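PDB 6O1W: DNA translocase coupling protein from Clostridium perfringens, which probably couples ATP binding to DNA translocation during conjugative transfer of plasmid pCW3, acting as an FtsK/SpoIIIE-family motor of which this chain holds the ATPase domain. Local coordinates for residues Lys284-Thr287 and Gly288-Asn292; Gly300-Asp304 and Ser305-Glu309. All coordinates share one frame; numbering follows the deposited sequence.

Interaction 1: residues Lys284-Thr287 and Gly288-Asn292; sequences KVIT and GQIKN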
loop_
_atom_site.group_PDB
_atom_site.type_symbol
_atom_site.label_atom_id
_atom_site.label_comp_id
_atom_site.label_asym_id
_atom_site.label_seq_id
_atom_site.Cartn_x
_atom_site.Cartn_y
_atom_site.Cartn_z
ATOM N N LYS A 284 4.065 1.520 -18.222
ATOM C CA LYS A 284 3.089 1.014 -19.196
ATOM C C LYS A 284 1.872 0.438 -18.498
ATOM O O LYS A 284 0.790 0.400 -19.097
ATOM C CB LYS A 284 3.711 -0.072 -20.081
ATOM C CG LYS A 284 4.451 0.453 -21.313
ATOM C CD LYS A 284 5.778 -0.293 -21.572
ATOM C CE LYS A 284 5.678 -1.796 -21.781
ATOM N NZ LYS A 284 6.758 -2.529 -21.059
ATOM N N VAL A 285 2.051 -0.024 -17.236
ATOM C CA VAL A 285 1.008 -0.662 -16.427
ATOM C C VAL A 285 0.386 0.351 -15.476
ATOM O O VAL A 285 -0.835 0.492 -15.466
ATOM C CB VAL A 285 1.545 -1.956 -15.742
ATOM C CG1 VAL A 285 0.606 -2.473 -14.646
ATOM C CG2 VAL A 285 1.818 -3.048 -16.786
ATOM N N ILE A 286 1.214 1.057 -14.689
ATOM C CA ILE A 286 0.760 2.137 -13.796
ATOM C C ILE A 286 0.925 3.416 -14.622
ATOM O O ILE A 286 1.943 4.100 -14.522
ATOM C CB ILE A 286 1.554 2.202 -12.466
ATOM C CG1 ILE A 286 1.579 0.824 -11.747
ATOM C CG2 ILE A 286 1.012 3.356 -11.567
ATOM C CD1 ILE A 286 2.499 0.739 -10.486
ATOM N N THR A 287 -0.037 3.669 -15.510
ATOM C CA THR A 287 -0.017 4.821 -16.407
ATOM C C THR A 287 -0.362 6.113 -15.638
ATOM O O THR A 287 -0.642 6.070 -14.428
ATOM C CB THR A 287 -1.022 4.601 -17.561
ATOM O OG1 THR A 287 -2.336 4.457 -17.015
ATOM C CG2 THR A 287 -0.668 3.402 -18.463
ATOM N N GLY A 288 -0.357 7.238 -16.365
ATOM C CA GLY A 288 -0.734 8.549 -15.851
ATOM C C GLY A 288 -2.218 8.603 -15.541
ATOM O O GLY A 288 -2.617 9.265 -14.591
ATOM N N GLN A 289 -3.045 7.870 -16.304
ATOM C CA GLN A 289 -4.489 7.816 -16.061
ATOM C C GLN A 289 -4.783 7.095 -14.728
ATOM O O GLN A 289 -5.601 7.583 -13.945
ATOM C CB GLN A 289 -5.224 7.148 -17.230
ATOM C CG GLN A 289 -6.748 7.190 -17.084
ATOM C CD GLN A 289 -7.446 8.135 -18.042
ATOM O OE1 GLN A 289 -7.060 8.285 -19.212
ATOM N NE2 GLN A 289 -8.518 8.773 -17.569
ATOM N N ILE A 290 -4.096 5.958 -14.467
ATOM C CA ILE A 290 -4.219 5.209 -13.220
ATOM C C ILE A 290 -3.789 6.147 -12.076
ATOM O O ILE A 290 -4.533 6.318 -11.127
ATOM C CB ILE A 290 -3.352 3.904 -13.252
ATOM C CG1 ILE A 290 -3.910 2.852 -14.256
ATOM C CG2 ILE A 290 -3.129 3.305 -11.842
ATOM C CD1 ILE A 290 -5.289 2.154 -13.907
ATOM N N LYS A 291 -2.625 6.786 -12.203
ATOM C CA LYS A 291 -2.122 7.685 -11.182
ATOM C C LYS A 291 -3.035 8.862 -10.912
ATOM O O LYS A 291 -3.257 9.181 -9.752
ATOM C CB LYS A 291 -0.690 8.151 -11.490
ATOM C CG LYS A 291 0.390 7.162 -11.048
ATOM C CD LYS A 291 1.796 7.727 -11.322
ATOM C CE LYS A 291 2.525 8.193 -10.075
ATOM N NZ LYS A 291 1.811 9.270 -9.331
ATOM N N ASN A 292 -3.598 9.487 -11.958
ATOM C CA ASN A 292 -4.480 10.643 -11.775
ATOM C C ASN A 292 -5.818 10.267 -11.124
ATOM O O ASN A 292 -6.451 11.133 -10.524
ATOM C CB ASN A 292 -4.706 11.398 -13.107
ATOM C CG ASN A 292 -3.450 11.917 -13.793
ATOM O OD1 ASN A 292 -2.417 12.206 -13.175
ATOM N ND2 ASN A 292 -3.502 12.032 -15.109
#

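Interaction 2: residues Gly300-Asp304 and Ser305-Glu309; sequences GRFAD and SKASE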
loop_
_atom_site.group_PDB
_atom_site.type_symbol
_atom_site.label_atom_id
_atom_site.label_comp_id
_atom_site.label_asym_id
_atom_site.label_seq_id
_atom_site.Cartn_x
_atom_site.Cartn_y
_atom_site.Cartn_z
ATOM N N GLY A 300 5.221 -1.442 -1.075
ATOM C CA GLY A 300 6.185 -2.268 -0.368
ATOM C C GLY A 300 7.587 -1.791 -0.690
ATOM O O GLY A 300 7.775 -0.802 -1.399
ATOM N N ARG A 301 8.571 -2.480 -0.160
ATOM C CA ARG A 301 9.968 -2.136 -0.363
ATOM C C ARG A 301 10.416 -2.482 -1.784
ATOM O O ARG A 301 10.177 -3.582 -2.233
ATOM C CB ARG A 301 10.833 -2.882 0.670
ATOM C CG ARG A 301 12.305 -2.479 0.567
ATOM C CD ARG A 301 13.140 -3.046 1.696
ATOM N NE ARG A 301 14.511 -2.541 1.611
ATOM C CZ ARG A 301 15.455 -3.060 0.835
ATOM N NH1 ARG A 301 15.202 -4.135 0.095
ATOM N NH2 ARG A 301 16.664 -2.519 0.800
ATOM N N PHE A 302 11.034 -1.542 -2.482
ATOM C CA PHE A 302 11.658 -1.755 -3.794
ATOM C C PHE A 302 13.028 -1.050 -3.707
ATOM O O PHE A 302 13.068 0.154 -3.446
ATOM C CB PHE A 302 10.835 -1.126 -4.949
ATOM C CG PHE A 302 9.516 -1.799 -5.259
ATOM C CD1 PHE A 302 9.478 -2.988 -5.981
ATOM C CD2 PHE A 302 8.319 -1.249 -4.824
ATOM C CE1 PHE A 302 8.261 -3.600 -6.286
ATOM C CE2 PHE A 302 7.097 -1.856 -5.139
ATOM C CZ PHE A 302 7.077 -3.024 -5.866
ATOM N N ALA A 303 14.132 -1.789 -3.901
ATOM C CA ALA A 303 15.488 -1.215 -3.868
ATOM C C ALA A 303 15.725 -0.246 -5.030
ATOM O O ALA A 303 16.509 0.682 -4.890
ATOM C CB ALA A 303 16.532 -2.315 -3.871
ATOM N N ASP A 304 14.996 -0.422 -6.144
ATOM C CA ASP A 304 15.084 0.432 -7.330
ATOM C C ASP A 304 14.250 1.720 -7.175
ATOM O O ASP A 304 13.038 1.663 -6.938
ATOM C CB ASP A 304 14.661 -0.366 -8.583
ATOM C CG ASP A 304 14.839 0.340 -9.927
ATOM O OD1 ASP A 304 15.440 1.445 -9.952
ATOM O OD2 ASP A 304 14.378 -0.213 -10.956
ATOM N N SER A 305 14.911 2.873 -7.363
ATOM C CA SER A 305 14.354 4.229 -7.292
ATOM C C SER A 305 13.212 4.478 -8.271
ATOM O O SER A 305 12.252 5.149 -7.905
ATOM C CB SER A 305 15.448 5.273 -7.512
ATOM O OG SER A 305 15.974 5.723 -6.275
ATOM N N LYS A 306 13.333 3.978 -9.512
ATOM C CA LYS A 306 12.335 4.128 -10.583
ATOM C C LYS A 306 10.983 3.463 -10.217
ATOM O O LYS A 306 9.932 4.066 -10.434
ATOM C CB LYS A 306 12.889 3.581 -11.914
ATOM C CG LYS A 306 11.958 3.761 -13.116
ATOM C CD LYS A 306 12.404 4.868 -14.056
ATOM C CE LYS A 306 11.334 5.235 -15.060
ATOM N NZ LYS A 306 11.164 4.203 -16.120
ATOM N N ALA A 307 11.034 2.245 -9.643
ATOM C CA ALA A 307 9.885 1.446 -9.196
ATOM C C ALA A 307 9.073 2.205 -8.129
ATOM O O ALA A 307 7.831 2.209 -8.182
ATOM C CB ALA A 307 10.371 0.106 -8.647
ATOM N N SER A 308 9.784 2.852 -7.165
ATOM C CA SER A 308 9.166 3.673 -6.116
ATOM C C SER A 308 8.513 4.927 -6.738
ATOM O O SER A 308 7.425 5.299 -6.299
ATOM C CB SER A 308 10.209 4.111 -5.087
ATOM O OG SER A 308 9.634 4.973 -4.115
ATOM N N GLU A 309 9.205 5.611 -7.707
ATOM C CA GLU A 309 8.678 6.811 -8.392
ATOM C C GLU A 309 7.428 6.516 -9.208
ATOM O O GLU A 309 6.519 7.341 -9.254
ATOM C CB GLU A 309 9.732 7.470 -9.289
ATOM C CG GLU A 309 10.670 8.386 -8.525
ATOM C CD GLU A 309 11.726 9.096 -9.353
ATOM O OE1 GLU A 309 11.914 8.734 -10.538
ATOM O OE2 GLU A 309 12.372 10.019 -8.807
#

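Interaction 1: residues Lys284-Thr287 and Gly288-Asn292
T287 closes the 284-287 loop and G288 opens the helix that follows, so one continuous chain makes this contact. T287 is the N-cap residue of helix 288-293. The first helical turn is set by the backbone bond from K291 N to T287 O, 3.1 Å long with an N-H...O angle of 166°. The side chain of T287 adds a second, weak bond: OG1 accepts from I290 N at 3.4 Å. The hydroxyl can do this because OG1 stands between the backbone N and the carbonyl carbon (chi1 61°).

Apolar groups pack beside the cap. I286 is buried, and its side chain also touches I310 and V311 of helix 305-312. V285 turns away from the helix and packs on A237 and M240. The side chains of I286 and I290 cross at about a right angle, their CG2 methyls 4.2 Å apart. The aliphatic part of K291 continues this contact, with its CG 3.9 Å from I286 CG2. The other branch of I290 reaches the cap itself: its CG1 lies 3.6 Å from T287 OG1.

Interaction 2: residues Gly300-Asp304 and Ser305-Glu309
A307 CB touches both F302 and the backbone of D304. A307 CB is 3.9 Å from F302 CB and 3.5 Å from D304 O. The methyl meets the ring of F302 obliquely. With CG beside the backbone N (chi1 -70°), the CG and CD1 part of the F302 ring lies next to the A307 methyl. Both residues are buried, and each directs its CB toward the other part of the chain.

D304 makes the polar half of the contact. Its carboxylate atom OD1 accepts a weak bond from K306 N at 3.3 Å, with an N-H...O angle of 153°. The carboxylate swings over the start of the helix because CG is anti to the backbone N (chi1 -174°). The side chains of D304 and K306 then run side by side in the same direction, with K306 CB 3.9 Å from D304 OD1. D304 O accepts a second weak bond, from S308 N at 3.5 Å.

This is an Asp N-cap on helix 305-312. It lies in the ATPase domain, at the turn where the chain leaves strand 296-299 and enters the helix. A negative carboxylate at this end would probably interact favourably with the helix dipole.

Further out, both sides of the turn contact other parts of the chain. The side chain of F302 also touches P281 and the Walker A loop. G300 is tied by backbone hydrogen bonds to A135, at the end of strand 132-135. One turn into the helix, the buried hydroxyl S308 OG is hydrogen-bonded to N314 O and A317 N. This links the helix to the chain that follows it. The S305 side chain points away overall, though its CB still touches D304, and it also touches K318.

In the fold
Interactions 1 and 2 are consecutive, with strand 296-299 between them. Both hold a helix N-cap, and their centres are 16 Å apart. They meet where K291 CE packs 4.2 Å from E309 O. P281 touches the side chains of both I286 and F302. Interaction 2 is nearer the ATP site: the F302 side chain is about 4 Å from G136 and about 7 Å from the K142 side chain. The I286 side chain is about 9 Å from G136 and from the K142 side chain. K142 contacts ATP in another structure of this protein, though none is bound here; G136 is a predicted binding residue. A bound beta-D-glucopyranose lies about 7 Å from the S305 side chain.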